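PDB 6GKZ: coclaurine N-methyltransferase from Coptis japonica, which catalyses the S-adenosyl-L-methionine-dependent N-methylation of coclaurine and probably related 1-benzyl-tetrahydroisoquinolines in plant alkaloid biosynthesis. Local coordinates for residues 118-123 against 191-196; 228-233 against 339-344; 301-306 against 315-320. All coordinates share one frame; numbering follows the deposited sequence.

Interaction 1: 118-123 against 191-196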
ATOM      1  N   ARG A 118     -14.985  12.112  -7.928  1.00 21.54           N
ATOM      2  CA  ARG A 118     -13.738  11.371  -7.859  1.00 29.39           C
ATOM      3  C   ARG A 118     -13.578  10.502  -9.076  1.00 30.62           C
ATOM      4  O   ARG A 118     -12.470  10.162  -9.464  1.00 35.24           O
ATOM      5  CB  ARG A 118     -13.678  10.531  -6.591  1.00 25.11           C
ATOM      6  CG  ARG A 118     -13.742  11.373  -5.334  1.00 25.95           C
ATOM      7  CD  ARG A 118     -13.522  10.538  -4.097  1.00 32.77           C
ATOM      8  NE  ARG A 118     -13.098  11.381  -2.987  1.00 39.42           N
ATOM      9  CZ  ARG A 118     -12.922  10.943  -1.746  1.00 29.64           C
ATOM     10  NH1 ARG A 118     -13.146   9.665  -1.464  1.00 18.55           N
ATOM     11  NH2 ARG A 118     -12.525  11.780  -0.792  1.00 18.37           N
ATOM     12  N   ALA A 119     -14.694  10.149  -9.690  1.00 28.58           N
ATOM     13  CA  ALA A 119     -14.636   9.380 -10.919  1.00 26.44           C
ATOM     14  C   ALA A 119     -14.468  10.313 -12.106  1.00 23.04           C
ATOM     15  O   ALA A 119     -14.333   9.865 -13.239  1.00 21.17           O
ATOM     16  CB  ALA A 119     -15.884   8.523 -11.074  1.00 21.91           C
ATOM     17  N   GLN A 120     -14.504  11.614 -11.844  1.00 24.42           N
ATOM     18  CA  GLN A 120     -14.344  12.609 -12.902  1.00 33.07           C
ATOM     19  C   GLN A 120     -15.276  12.388 -14.104  1.00 29.14           C
ATOM     20  O   GLN A 120     -14.849  12.443 -15.263  1.00 37.75           O
ATOM     21  CB  GLN A 120     -12.889  12.625 -13.378  1.00 34.25           C
ATOM     22  CG  GLN A 120     -11.912  13.026 -12.304  1.00 33.88           C
ATOM     23  CD  GLN A 120     -10.491  12.944 -12.783  1.00 37.68           C
ATOM     24  OE1 GLN A 120     -10.224  13.005 -13.981  1.00 34.66           O
ATOM     25  NE2 GLN A 120      -9.564  12.786 -11.854  1.00 45.15           N
ATOM     26  N   ILE A 121     -16.543  12.127 -13.833  1.00 33.30           N
ATOM     27  CA  ILE A 121     -17.511  11.979 -14.906  1.00 35.74           C
ATOM     28  C   ILE A 121     -17.725  13.298 -15.639  1.00 36.70           C
ATOM     29  O   ILE A 121     -17.924  14.337 -15.014  1.00 37.59           O
ATOM     30  CB  ILE A 121     -18.864  11.483 -14.383  1.00 31.09           C
ATOM     31  CG1 ILE A 121     -18.671  10.234 -13.536  1.00 30.60           C
ATOM     32  CG2 ILE A 121     -19.801  11.179 -15.549  1.00 30.27           C
ATOM     33  CD1 ILE A 121     -19.971   9.632 -13.083  1.00 33.54           C
ATOM     34  N   GLN A 122     -17.681  13.238 -16.966  1.00 40.06           N
ATOM     35  CA  GLN A 122     -18.050  14.361 -17.827  1.00 37.65           C
ATOM     36  C   GLN A 122     -19.323  14.019 -18.608  1.00 36.79           C
ATOM     37  O   GLN A 122     -19.614  12.850 -18.861  1.00 35.43           O
ATOM     38  CB  GLN A 122     -16.916  14.710 -18.792  1.00 41.76           C
ATOM     39  CG  GLN A 122     -15.603  15.113 -18.126  1.00 49.01           C
ATOM     40  CD  GLN A 122     -15.295  16.589 -18.272  1.00 61.80           C
ATOM     41  OE1 GLN A 122     -15.980  17.321 -18.996  1.00 70.54           O
ATOM     42  NE2 GLN A 122     -14.259  17.041 -17.577  1.00 63.97           N
ATOM     43  N   ASP A 123     -20.040  15.055 -19.026  1.00 33.44           N
ATOM     44  CA  ASP A 123     -21.429  14.946 -19.461  1.00 36.24           C
ATOM     45  C   ASP A 123     -21.693  14.057 -20.680  1.00 45.18           C
ATOM     46  O   ASP A 123     -22.751  13.448 -20.774  1.00 63.32           O
ATOM     47  CB  ASP A 123     -21.998  16.344 -19.737  1.00 30.59           C
ATOM     48  CG  ASP A 123     -23.481  16.313 -20.100  1.00 39.75           C
ATOM     49  OD1 ASP A 123     -24.182  15.352 -19.702  1.00 37.41           O
ATOM     50  OD2 ASP A 123     -23.957  17.259 -20.775  1.00 45.02           O
ATOM     51  N   TYR A 191     -16.239   1.482 -22.487  1.00 34.75           N
ATOM     52  CA  TYR A 191     -16.871   2.568 -21.737  1.00 30.53           C
ATOM     53  C   TYR A 191     -15.844   3.579 -21.275  1.00 34.29           C
ATOM     54  O   TYR A 191     -14.760   3.200 -20.846  1.00 33.64           O
ATOM     55  CB  TYR A 191     -17.619   2.013 -20.521  1.00 32.02           C
ATOM     56  CG  TYR A 191     -18.681   1.021 -20.901  1.00 36.17           C
ATOM     57  CD1 TYR A 191     -18.368  -0.321 -21.121  1.00 26.36           C
ATOM     58  CD2 TYR A 191     -19.996   1.428 -21.076  1.00 31.35           C
ATOM     59  CE1 TYR A 191     -19.353  -1.228 -21.493  1.00 28.84           C
ATOM     60  CE2 TYR A 191     -20.979   0.533 -21.449  1.00 21.61           C
ATOM     61  CZ  TYR A 191     -20.658  -0.784 -21.652  1.00 30.18           C
ATOM     62  OH  TYR A 191     -21.661  -1.650 -22.013  1.00 37.79           O
ATOM     63  N   ASP A 192     -16.182   4.861 -21.356  1.00 32.70           N
ATOM     64  CA  ASP A 192     -15.280   5.906 -20.893  1.00 32.48           C
ATOM     65  C   ASP A 192     -15.069   5.829 -19.380  1.00 31.72           C
ATOM     66  O   ASP A 192     -14.002   6.202 -18.867  1.00 22.46           O
ATOM     67  CB  ASP A 192     -15.828   7.276 -21.287  1.00 37.04           C
ATOM     68  CG  ASP A 192     -15.990   7.408 -22.787  1.00 40.31           C
ATOM     69  OD1 ASP A 192     -15.034   7.021 -23.507  1.00 45.10           O
ATOM     70  OD2 ASP A 192     -17.065   7.878 -23.244  1.00 36.84           O
ATOM     71  N   ARG A 193     -16.080   5.351 -18.659  1.00 23.33           N
ATOM     72  CA  ARG A 193     -15.925   5.230 -17.217  1.00 24.49           C
ATOM     73  C   ARG A 193     -16.722   4.084 -16.632  1.00 28.23           C
ATOM     74  O   ARG A 193     -17.856   3.808 -17.029  1.00 30.75           O
ATOM     75  CB  ARG A 193     -16.288   6.558 -16.527  1.00 25.11           C
ATOM     76  CG  ARG A 193     -15.023   7.433 -16.365  1.00 36.11           C
ATOM     77  CD  ARG A 193     -15.349   8.767 -15.822  1.00 36.75           C
ATOM     78  NE  ARG A 193     -14.352   9.829 -16.010  1.00 33.41           N
ATOM     79  CZ  ARG A 193     -13.501   9.976 -17.024  1.00 26.57           C
ATOM     80  NH1 ARG A 193     -13.413   9.095 -18.020  1.00 16.80           N
ATOM     81  NH2 ARG A 193     -12.717  11.040 -17.026  1.00 29.41           N
ATOM     82  N   ILE A 194     -16.092   3.414 -15.679  1.00 21.31           N
ATOM     83  CA  ILE A 194     -16.645   2.228 -15.070  1.00 21.03           C
ATOM     84  C   ILE A 194     -16.658   2.418 -13.577  1.00 26.91           C
ATOM     85  O   ILE A 194     -15.644   2.777 -12.978  1.00 25.47           O
ATOM     86  CB  ILE A 194     -15.839   0.979 -15.432  1.00 14.40           C
ATOM     87  CG1 ILE A 194     -15.727   0.854 -16.959  1.00 26.02           C
ATOM     88  CG2 ILE A 194     -16.484  -0.241 -14.806  1.00 14.36           C
ATOM     89  CD1 ILE A 194     -15.194  -0.460 -17.460  1.00 21.79           C
ATOM     90  N   LEU A 195     -17.815   2.183 -12.974  1.00 28.03           N
ATOM     91  CA  LEU A 195     -17.951   2.363 -11.545  1.00 18.41           C
ATOM     92  C   LEU A 195     -18.270   1.024 -10.887  1.00 26.31           C
ATOM     93  O   LEU A 195     -19.212   0.349 -11.291  1.00 29.48           O
ATOM     94  CB  LEU A 195     -19.031   3.403 -11.242  1.00 27.48           C
ATOM     95  CG  LEU A 195     -18.731   4.903 -11.367  1.00 27.90           C
ATOM     96  CD1 LEU A 195     -18.030   5.226 -12.652  1.00 26.65           C
ATOM     97  CD2 LEU A 195     -20.026   5.641 -11.345  1.00 38.95           C
ATOM     98  N   VAL A 196     -17.454   0.637  -9.901  1.00 28.13           N
ATOM     99  CA  VAL A 196     -17.644  -0.593  -9.122  1.00 22.47           C
ATOM    100  C   VAL A 196     -17.813  -0.259  -7.637  1.00 31.75           C
ATOM    101  O   VAL A 196     -16.837   0.044  -6.950  1.00 30.48           O
ATOM    102  CB  VAL A 196     -16.444  -1.569  -9.261  1.00 19.71           C
ATOM    103  CG1 VAL A 196     -16.656  -2.808  -8.397  1.00 23.19           C
ATOM    104  CG2 VAL A 196     -16.188  -1.960 -10.713  1.00 18.90           C
TER

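Interaction 2: 228-233 against 339-344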
ATOM      1  N   ILE A 228     -14.873  -1.795   1.047  1.00 24.50           N
ATOM      2  CA  ILE A 228     -14.643  -1.806   2.485  1.00 25.33           C
ATOM      3  C   ILE A 228     -13.301  -2.461   2.720  1.00 29.00           C
ATOM      4  O   ILE A 228     -12.766  -3.134   1.837  1.00 24.01           O
ATOM      5  CB  ILE A 228     -15.734  -2.559   3.261  1.00 30.47           C
ATOM      6  CG1 ILE A 228     -15.818  -4.014   2.782  1.00 35.12           C
ATOM      7  CG2 ILE A 228     -17.071  -1.846   3.121  1.00 21.78           C
ATOM      8  CD1 ILE A 228     -16.339  -4.967   3.818  1.00 37.67           C
ATOM      9  N   CYS A 229     -12.745  -2.276   3.909  1.00 24.71           N
ATOM     10  CA  CYS A 229     -11.394  -2.733   4.131  1.00 19.71           C
ATOM     11  C   CYS A 229     -11.048  -2.579   5.576  1.00 21.99           C
ATOM     12  O   CYS A 229     -11.791  -1.965   6.330  1.00 22.08           O
ATOM     13  CB  CYS A 229     -10.396  -1.930   3.279  1.00 19.91           C
ATOM     14  SG  CYS A 229     -10.242  -0.159   3.729  1.00 34.97           S
ATOM     15  N   HIS A 230      -9.912  -3.151   5.950  1.00 21.26           N
ATOM     16  CA  HIS A 230      -9.236  -2.741   7.150  1.00 25.00           C
ATOM     17  C   HIS A 230      -8.040  -1.876   6.757  1.00 27.46           C
ATOM     18  O   HIS A 230      -7.445  -2.050   5.689  1.00 26.94           O
ATOM     19  CB  HIS A 230      -8.786  -3.936   7.984  1.00 23.49           C
ATOM     20  CG  HIS A 230      -8.209  -3.535   9.296  1.00 28.18           C
ATOM     21  ND1 HIS A 230      -6.885  -3.187   9.451  1.00 27.54           N
ATOM     22  CD2 HIS A 230      -8.788  -3.359  10.507  1.00 31.50           C
ATOM     23  CE1 HIS A 230      -6.667  -2.841  10.706  1.00 28.98           C
ATOM     24  NE2 HIS A 230      -7.806  -2.948  11.370  1.00 28.92           N
ATOM     25  N   LYS A 231      -7.737  -0.912   7.615  1.00 26.56           N
ATOM     26  CA  LYS A 231      -6.575  -0.034   7.492  1.00 24.21           C
ATOM     27  C   LYS A 231      -5.313  -0.756   6.990  1.00 30.43           C
ATOM     28  O   LYS A 231      -4.622  -0.285   6.085  1.00 32.04           O
ATOM     29  CB  LYS A 231      -6.288   0.574   8.872  1.00 27.51           C
ATOM     30  CG  LYS A 231      -5.777   1.960   8.871  1.00 38.41           C
ATOM     31  CD  LYS A 231      -5.087   2.286  10.200  1.00 39.01           C
ATOM     32  CE  LYS A 231      -5.600   1.458  11.352  1.00 35.20           C
ATOM     33  NZ  LYS A 231      -4.933   1.884  12.624  1.00 46.67           N
ATOM     34  N   THR A 232      -5.042  -1.918   7.587  1.00 27.34           N
ATOM     35  CA  THR A 232      -3.724  -2.530   7.548  1.00 24.98           C
ATOM     36  C   THR A 232      -3.712  -3.961   7.017  1.00 31.81           C
ATOM     37  O   THR A 232      -2.841  -4.320   6.224  1.00 32.33           O
ATOM     38  CB  THR A 232      -3.081  -2.552   8.962  1.00 32.60           C
ATOM     39  OG1 THR A 232      -3.012  -1.217   9.491  1.00 33.37           O
ATOM     40  CG2 THR A 232      -1.683  -3.168   8.906  1.00 19.12           C
ATOM     41  N   PHE A 233      -4.638  -4.798   7.477  1.00 30.06           N
ATOM     42  CA  PHE A 233      -4.551  -6.204   7.086  1.00 30.36           C
ATOM     43  C   PHE A 233      -5.741  -6.659   6.247  1.00 23.54           C
ATOM     44  O   PHE A 233      -6.737  -5.951   6.132  1.00 31.84           O
ATOM     45  CB  PHE A 233      -4.349  -7.107   8.319  1.00 20.83           C
ATOM     46  CG  PHE A 233      -5.388  -6.956   9.385  1.00 23.41           C
ATOM     47  CD1 PHE A 233      -6.591  -7.640   9.298  1.00 22.35           C
ATOM     48  CD2 PHE A 233      -5.144  -6.175  10.504  1.00 20.00           C
ATOM     49  CE1 PHE A 233      -7.547  -7.531  10.289  1.00 23.35           C
ATOM     50  CE2 PHE A 233      -6.093  -6.064  11.500  1.00 27.61           C
ATOM     51  CZ  PHE A 233      -7.304  -6.736  11.389  1.00 28.96           C
ATOM     52  N   GLY A 339     -13.925   4.545  13.988  1.00 29.23           N
ATOM     53  CA  GLY A 339     -13.862   4.456  12.536  1.00 23.79           C
ATOM     54  C   GLY A 339     -12.458   4.389  11.944  1.00 30.67           C
ATOM     55  O   GLY A 339     -12.265   4.645  10.757  1.00 34.72           O
ATOM     56  N   GLU A 340     -11.477   4.047  12.773  1.00 29.18           N
ATOM     57  CA  GLU A 340     -10.080   4.045  12.365  1.00 28.61           C
ATOM     58  C   GLU A 340      -9.480   2.639  12.277  1.00 33.10           C
ATOM     59  O   GLU A 340      -8.256   2.469  12.282  1.00 26.40           O
ATOM     60  CB  GLU A 340      -9.246   4.905  13.324  1.00 20.14           C
ATOM     61  CG  GLU A 340      -9.448   6.411  13.145  1.00 34.34           C
ATOM     62  CD  GLU A 340      -9.214   6.882  11.706  1.00 41.56           C
ATOM     63  OE1 GLU A 340      -8.066   6.773  11.212  1.00 37.36           O
ATOM     64  OE2 GLU A 340     -10.177   7.373  11.069  1.00 41.02           O
ATOM     65  N   GLU A 341     -10.336   1.627  12.193  1.00 32.94           N
ATOM     66  CA  GLU A 341      -9.845   0.284  11.915  1.00 29.37           C
ATOM     67  C   GLU A 341     -10.432  -0.183  10.593  1.00 30.64           C
ATOM     68  O   GLU A 341      -9.734  -0.186   9.577  1.00 36.49           O
ATOM     69  CB  GLU A 341     -10.180  -0.675  13.057  1.00 25.80           C
ATOM     70  CG  GLU A 341      -9.549  -0.269  14.408  1.00 21.49           C
ATOM     71  CD  GLU A 341      -8.022  -0.321  14.424  1.00 30.99           C
ATOM     72  OE1 GLU A 341      -7.416  -1.123  13.665  1.00 31.24           O
ATOM     73  OE2 GLU A 341      -7.420   0.446  15.212  1.00 36.23           O
ATOM     74  N   TRP A 342     -11.714  -0.551  10.600  1.00 25.13           N
ATOM     75  CA  TRP A 342     -12.421  -0.908   9.370  1.00 26.52           C
ATOM     76  C   TRP A 342     -13.100   0.330   8.791  1.00 24.48           C
ATOM     77  O   TRP A 342     -13.695   1.122   9.523  1.00 22.54           O
ATOM     78  CB  TRP A 342     -13.464  -2.014   9.616  1.00 20.18           C
ATOM     79  CG  TRP A 342     -12.906  -3.337  10.054  1.00 22.98           C
ATOM     80  CD1 TRP A 342     -12.521  -4.381   9.249  1.00 20.63           C
ATOM     81  CD2 TRP A 342     -12.687  -3.771  11.404  1.00 25.43           C
ATOM     82  NE1 TRP A 342     -12.074  -5.427  10.016  1.00 25.02           N
ATOM     83  CE2 TRP A 342     -12.170  -5.082  11.343  1.00 26.75           C
ATOM     84  CE3 TRP A 342     -12.885  -3.180  12.658  1.00 28.62           C
ATOM     85  CZ2 TRP A 342     -11.841  -5.809  12.485  1.00 26.49           C
ATOM     86  CZ3 TRP A 342     -12.571  -3.908  13.801  1.00 24.25           C
ATOM     87  CH2 TRP A 342     -12.049  -5.207  13.706  1.00 24.91           C
HETATM   88  N   MSE A 343     -13.022   0.472   7.472  1.00 25.17           N
HETATM   89  CA  MSE A 343     -13.390   1.710   6.789  1.00 22.14           C
HETATM   90  C   MSE A 343     -13.645   1.503   5.280  1.00 26.19           C
HETATM   91  O   MSE A 343     -13.774   0.373   4.821  1.00 25.84           O
HETATM   92  CB  MSE A 343     -12.283   2.716   7.007  1.00 18.13           C
HETATM   93  CG  MSE A 343     -10.941   2.145   6.625  1.00 24.69           C
HETATM   94 SE   MSE A 343      -9.478   3.343   7.023  1.00 63.47          SE
HETATM   95  CE  MSE A 343      -9.683   3.429   8.982  1.00 23.20           C
ATOM     96  N   ALA A 344     -13.725   2.589   4.509  1.00 30.61           N
ATOM     97  CA  ALA A 344     -13.866   2.468   3.052  1.00 19.55           C
ATOM     98  C   ALA A 344     -12.665   3.043   2.305  1.00 21.82           C
ATOM     99  O   ALA A 344     -11.992   3.967   2.766  1.00 24.59           O
ATOM    100  CB  ALA A 344     -15.137   3.140   2.574  1.00 20.13           C
TER

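Interaction 3: 301-306 against 315-320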
ATOM      1  N   VAL A 301     -45.371  -2.771   9.763  1.00 60.12           N
ATOM      2  CA  VAL A 301     -45.445  -3.264   8.402  1.00 60.72           C
ATOM      3  C   VAL A 301     -44.609  -4.529   8.194  1.00 59.29           C
ATOM      4  O   VAL A 301     -45.065  -5.485   7.563  1.00 63.78           O
ATOM      5  CB  VAL A 301     -44.972  -2.188   7.407  1.00 64.10           C
ATOM      6  CG1 VAL A 301     -45.048  -2.708   5.978  1.00 61.14           C
ATOM      7  CG2 VAL A 301     -45.791  -0.912   7.578  1.00 66.54           C
ATOM      8  N   ILE A 302     -43.392  -4.533   8.730  1.00 56.59           N
ATOM      9  CA  ILE A 302     -42.397  -5.539   8.358  1.00 55.27           C
ATOM     10  C   ILE A 302     -42.726  -6.946   8.887  1.00 50.41           C
ATOM     11  O   ILE A 302     -42.553  -7.934   8.172  1.00 52.91           O
ATOM     12  CB  ILE A 302     -40.971  -5.103   8.831  1.00 52.61           C
ATOM     13  CG1 ILE A 302     -40.572  -3.776   8.161  1.00 46.65           C
ATOM     14  CG2 ILE A 302     -39.923  -6.195   8.549  1.00 45.52           C
ATOM     15  CD1 ILE A 302     -39.161  -3.304   8.518  1.00 44.45           C
ATOM     16  N   LYS A 303     -43.220  -7.037  10.118  1.00 43.13           N
ATOM     17  CA  LYS A 303     -43.516  -8.334  10.713  1.00 47.81           C
ATOM     18  C   LYS A 303     -44.580  -9.086   9.903  1.00 56.95           C
ATOM     19  O   LYS A 303     -44.379 -10.250   9.536  1.00 57.67           O
ATOM     20  CB  LYS A 303     -43.967  -8.166  12.167  1.00 51.58           C
ATOM     21  CG  LYS A 303     -43.824  -9.423  13.035  1.00 57.51           C
ATOM     22  CD  LYS A 303     -44.127  -9.098  14.496  1.00 68.93           C
ATOM     23  CE  LYS A 303     -44.148 -10.333  15.392  1.00 76.11           C
ATOM     24  NZ  LYS A 303     -45.365 -11.174  15.199  1.00 81.63           N
ATOM     25  N   PRO A 304     -45.714  -8.426   9.609  1.00 52.78           N
ATOM     26  CA  PRO A 304     -46.731  -9.098   8.798  1.00 47.68           C
ATOM     27  C   PRO A 304     -46.202  -9.452   7.415  1.00 55.85           C
ATOM     28  O   PRO A 304     -46.493 -10.529   6.902  1.00 59.72           O
ATOM     29  CB  PRO A 304     -47.861  -8.065   8.716  1.00 49.09           C
ATOM     30  CG  PRO A 304     -47.243  -6.771   9.065  1.00 55.76           C
ATOM     31  CD  PRO A 304     -46.151  -7.088  10.040  1.00 54.86           C
HETATM   32  N   MSE A 305     -45.415  -8.556   6.830  1.00 58.67           N
HETATM   33  CA  MSE A 305     -44.793  -8.816   5.538  1.00 53.53           C
HETATM   34  C   MSE A 305     -43.853 -10.028   5.574  1.00 59.20           C
HETATM   35  O   MSE A 305     -43.808 -10.824   4.635  1.00 63.10           O
HETATM   36  CB  MSE A 305     -44.037  -7.582   5.063  1.00 50.02           C
HETATM   37  CG  MSE A 305     -43.214  -7.822   3.794  1.00 56.02           C
HETATM   38 SE   MSE A 305     -41.992  -6.358   3.373  1.00120.25          SE
HETATM   39  CE  MSE A 305     -41.123  -6.204   5.113  1.00119.92           C
ATOM     40  N   PHE A 306     -43.097 -10.171   6.655  1.00 61.81           N
ATOM     41  CA  PHE A 306     -42.243 -11.343   6.797  1.00 64.19           C
ATOM     42  C   PHE A 306     -43.073 -12.608   7.027  1.00 64.66           C
ATOM     43  O   PHE A 306     -42.811 -13.637   6.411  1.00 68.03           O
ATOM     44  CB  PHE A 306     -41.233 -11.146   7.932  1.00 62.76           C
ATOM     45  CG  PHE A 306     -40.060 -10.280   7.552  1.00 49.63           C
ATOM     46  CD1 PHE A 306     -39.979  -9.713   6.295  1.00 47.53           C
ATOM     47  CD2 PHE A 306     -39.035 -10.048   8.450  1.00 41.72           C
ATOM     48  CE1 PHE A 306     -38.902  -8.920   5.943  1.00 45.04           C
ATOM     49  CE2 PHE A 306     -37.951  -9.257   8.102  1.00 38.50           C
ATOM     50  CZ  PHE A 306     -37.886  -8.691   6.850  1.00 41.43           C
ATOM     51  N   GLU A 315     -40.490 -17.809  12.104  1.00 64.75           N
ATOM     52  CA  GLU A 315     -39.569 -17.510  11.007  1.00 61.37           C
ATOM     53  C   GLU A 315     -39.522 -16.012  10.698  1.00 52.65           C
ATOM     54  O   GLU A 315     -38.479 -15.478  10.318  1.00 47.08           O
ATOM     55  CB  GLU A 315     -39.958 -18.289   9.747  1.00 67.88           C
ATOM     56  CG  GLU A 315     -40.002 -19.792   9.939  1.00 80.75           C
ATOM     57  CD  GLU A 315     -38.653 -20.368  10.334  1.00 91.54           C
ATOM     58  OE1 GLU A 315     -37.667 -20.136   9.600  1.00 94.12           O
ATOM     59  OE2 GLU A 315     -38.580 -21.048  11.383  1.00 96.42           O
ATOM     60  N   ALA A 316     -40.655 -15.337  10.869  1.00 51.20           N
ATOM     61  CA  ALA A 316     -40.729 -13.911  10.593  1.00 53.14           C
ATOM     62  C   ALA A 316     -39.937 -13.139  11.633  1.00 55.91           C
ATOM     63  O   ALA A 316     -39.349 -12.098  11.331  1.00 52.14           O
ATOM     64  CB  ALA A 316     -42.168 -13.443  10.566  1.00 51.17           C
ATOM     65  N   VAL A 317     -39.912 -13.663  12.856  1.00 52.56           N
ATOM     66  CA  VAL A 317     -39.160 -13.026  13.926  1.00 48.41           C
ATOM     67  C   VAL A 317     -37.651 -13.208  13.767  1.00 50.36           C
ATOM     68  O   VAL A 317     -36.896 -12.253  13.916  1.00 49.79           O
ATOM     69  CB  VAL A 317     -39.569 -13.554  15.293  1.00 49.73           C
ATOM     70  CG1 VAL A 317     -38.697 -12.919  16.365  1.00 49.21           C
ATOM     71  CG2 VAL A 317     -41.046 -13.266  15.550  1.00 49.36           C
ATOM     72  N   LYS A 318     -37.210 -14.426  13.471  1.00 51.44           N
ATOM     73  CA  LYS A 318     -35.783 -14.658  13.276  1.00 50.16           C
ATOM     74  C   LYS A 318     -35.287 -13.868  12.065  1.00 46.10           C
ATOM     75  O   LYS A 318     -34.123 -13.459  12.014  1.00 43.92           O
ATOM     76  CB  LYS A 318     -35.483 -16.149  13.114  1.00 55.19           C
ATOM     77  CG  LYS A 318     -36.679 -16.973  12.714  1.00 64.16           C
ATOM     78  CD  LYS A 318     -36.264 -18.350  12.237  1.00 73.19           C
ATOM     79  CE  LYS A 318     -35.499 -19.105  13.310  1.00 81.60           C
ATOM     80  NZ  LYS A 318     -35.148 -20.487  12.856  1.00 88.41           N
ATOM     81  N   LEU A 319     -36.172 -13.621  11.105  1.00 38.01           N
ATOM     82  CA  LEU A 319     -35.788 -12.807   9.954  1.00 40.90           C
ATOM     83  C   LEU A 319     -35.627 -11.334  10.354  1.00 44.03           C
ATOM     84  O   LEU A 319     -34.727 -10.652   9.860  1.00 53.46           O
ATOM     85  CB  LEU A 319     -36.793 -12.951   8.815  1.00 35.31           C
ATOM     86  CG  LEU A 319     -36.300 -12.426   7.470  1.00 44.78           C
ATOM     87  CD1 LEU A 319     -34.914 -12.959   7.184  1.00 45.75           C
ATOM     88  CD2 LEU A 319     -37.269 -12.803   6.358  1.00 48.14           C
ATOM     89  N   ILE A 320     -36.486 -10.856  11.248  1.00 41.53           N
ATOM     90  CA  ILE A 320     -36.308  -9.535  11.845  1.00 39.40           C
ATOM     91  C   ILE A 320     -34.903  -9.431  12.416  1.00 37.67           C
ATOM     92  O   ILE A 320     -34.118  -8.566  12.049  1.00 43.43           O
ATOM     93  CB  ILE A 320     -37.311  -9.258  12.998  1.00 43.71           C
ATOM     94  CG1 ILE A 320     -38.766  -9.514  12.563  1.00 49.28           C
ATOM     95  CG2 ILE A 320     -37.095  -7.851  13.573  1.00 39.75           C
ATOM     96  CD1 ILE A 320     -39.239  -8.662  11.414  1.00 49.93           C
TER

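Interaction 1: 118-123 against 191-196
Arg193 reaches across to the backbone of Ala119 and Gln120 and takes hold of two successive carbonyl groups. Its NE lies 2.8 Å from Gln120 O, in a bent hydrogen bond of 132°, and makes a second, weak bond to Ala119 O, so one N-H is split between two acceptors. NH2 adds another weak bond to Gln120 O at 3.1 Å. The chain is extended from CG to NE, and NE meets the Gln120 carbonyl from above its plane rather than on a lone pair. NH1 bonds to Asp192 O at 3.1 Å, which ties the guanidinium to its own strand as well and limits its rotation.

These carbonyls follow the end of helix 104-118, where Gln120, at positive phi (51°), closes a Schellman motif before the chain enters strand 126-130 of the Rossmann-like methyltransferase sheet. The partial negative charge of a helix C-terminus would suit a cation here. Replacing Arg193 by a leucine would probably leave the carbonyls of Ala119 and Gln120 without these donors and the turn less firmly tied to strand 191-197.

Beside this close polar grip the apolar contact is looser. Leu195, whose two branches suit a forked contact, sets CD1 4.2 Å from Ala119 CB and CD2 4.4 Å from Ile121 CD1. A side chain as small as that of Ala119 probably allows the turn to lie close to the strand, while Leu195 and Ile121 also pack on Leu137 and Val141 of helix 136-144, respectively. On the solvent side, the exposed Gln120 passes only its CB near Arg193 NH2, 4.0 Å away; its chain is extended beyond CG, and a polar amide suits so exposed a place.

Interaction 2: 228-233 against 339-344
The reversed strand of the class I methyltransferase sheet, 342-349, pairs antiparallel with strand 221-230, and Cys229 and Met343 form a hydrogen-bonded pair between them. Met343 N gives Cys229 O a nearly straight bond of 3.0 Å; the return bond is weak. On that face Cys229 SG rests 3.8 Å from CG of Met343, a selenomethionine.

The other face carries His230 and Trp342, a non-hydrogen-bonded pair. With CG anti to its backbone N (chi1 -174°), His230 turns its edge to the Trp342 face in a T-shaped stack, planes 81° apart. Imidazole suits this place because both its nitrogens are used: NE2 donates to the anti lone pair of Glu341 OE1 at 3.0 Å, and ND1 accepts from Thr232 N. Glu341 O lies over one ring face and Phe233 over the other. Lys231 N binds Glu341 O at 2.9 Å, and its NZ makes a long salt bridge with Glu341 OE2.

Asn337 and Tyr40 also bind the Glu341 carboxylate, and Tyr235 takes Trp342 NE1. Tyr44 of the second subunit packs on Lys231 and Met343 and, through its N, hydrogen-bonds Glu340 OE1. Helices 21-39 and 314-335 pack on Trp342, while strand 273-279 flanks strand 342-349, Leu279 bonding Ala344 through the backbone.

Interaction 3: 301-306 against 315-320
Phe306 is the main knob here: its ring projects from helix 299-307 into a hollow on helix 314-335 formed by Ala316, Leu319 and Ile320. The two helices, joined by a short connection, make a splayed hairpin, with local axes 8.8 Å apart at closest and running at 128° to one another.

The floor of the hollow is Ala316. Its methyl group meets Phe306 CB at 3.6 Å, and a side chain this small lets the backbones draw together, the CA atoms of Phe306 and Ala316 being 4.8 Å apart. Leu319 forms one wall: its CD2 stands 3.8 Å from the ring centroid and almost on the ring normal, a CH-pi contact. Ile302 CG2, from the ring's own helix, lies over the opposite face, so the ring is clamped between two branched aliphatic chains. A chi2 of 2° sets the ring with its faces to these two residues and an edge to Ala316 O.

Ile320 supplies a bump in return. Bent at chi2 (-60°), it brings CD1 against Phe306 CD2, oblique to the ring, and 3.8 Å from Ile302 CG2. At the margin, Lys303 touches Val317 through its CE, 4.3 Å from CG2, while its ammonium end has weak, long pairings with Glu307 and Glu313. Phe81 of helix 79-85 also meets the Phe306 ring.

No hydrogen bond or salt bridge crosses between 301-306 and 315-320, so the pairing of these segments rests on apolar burial and on the fit of aliphatic groups around one aromatic ring.

How the interactions relate
Interactions 1 and 2 belong to the same sheet, since strands 191-197 and 221-230 are neighbours in it; their centres are 25 Å apart and their nearest atoms about 7 Å. Both approach the cofactor site without forming it: the side chain of Leu195 is about 8 Å from the bound S-adenosyl-L-homocysteine, and that of Ile228 about 10 Å. Interaction 3 lies away from that site, its centre 39 Å from that of interaction 1 on the opposite side of the chain's centre. Along the sequence it is nested within the loop closed by interaction 2, 33 Å away between centres, and helix 314-335 leads on to strand 342-349.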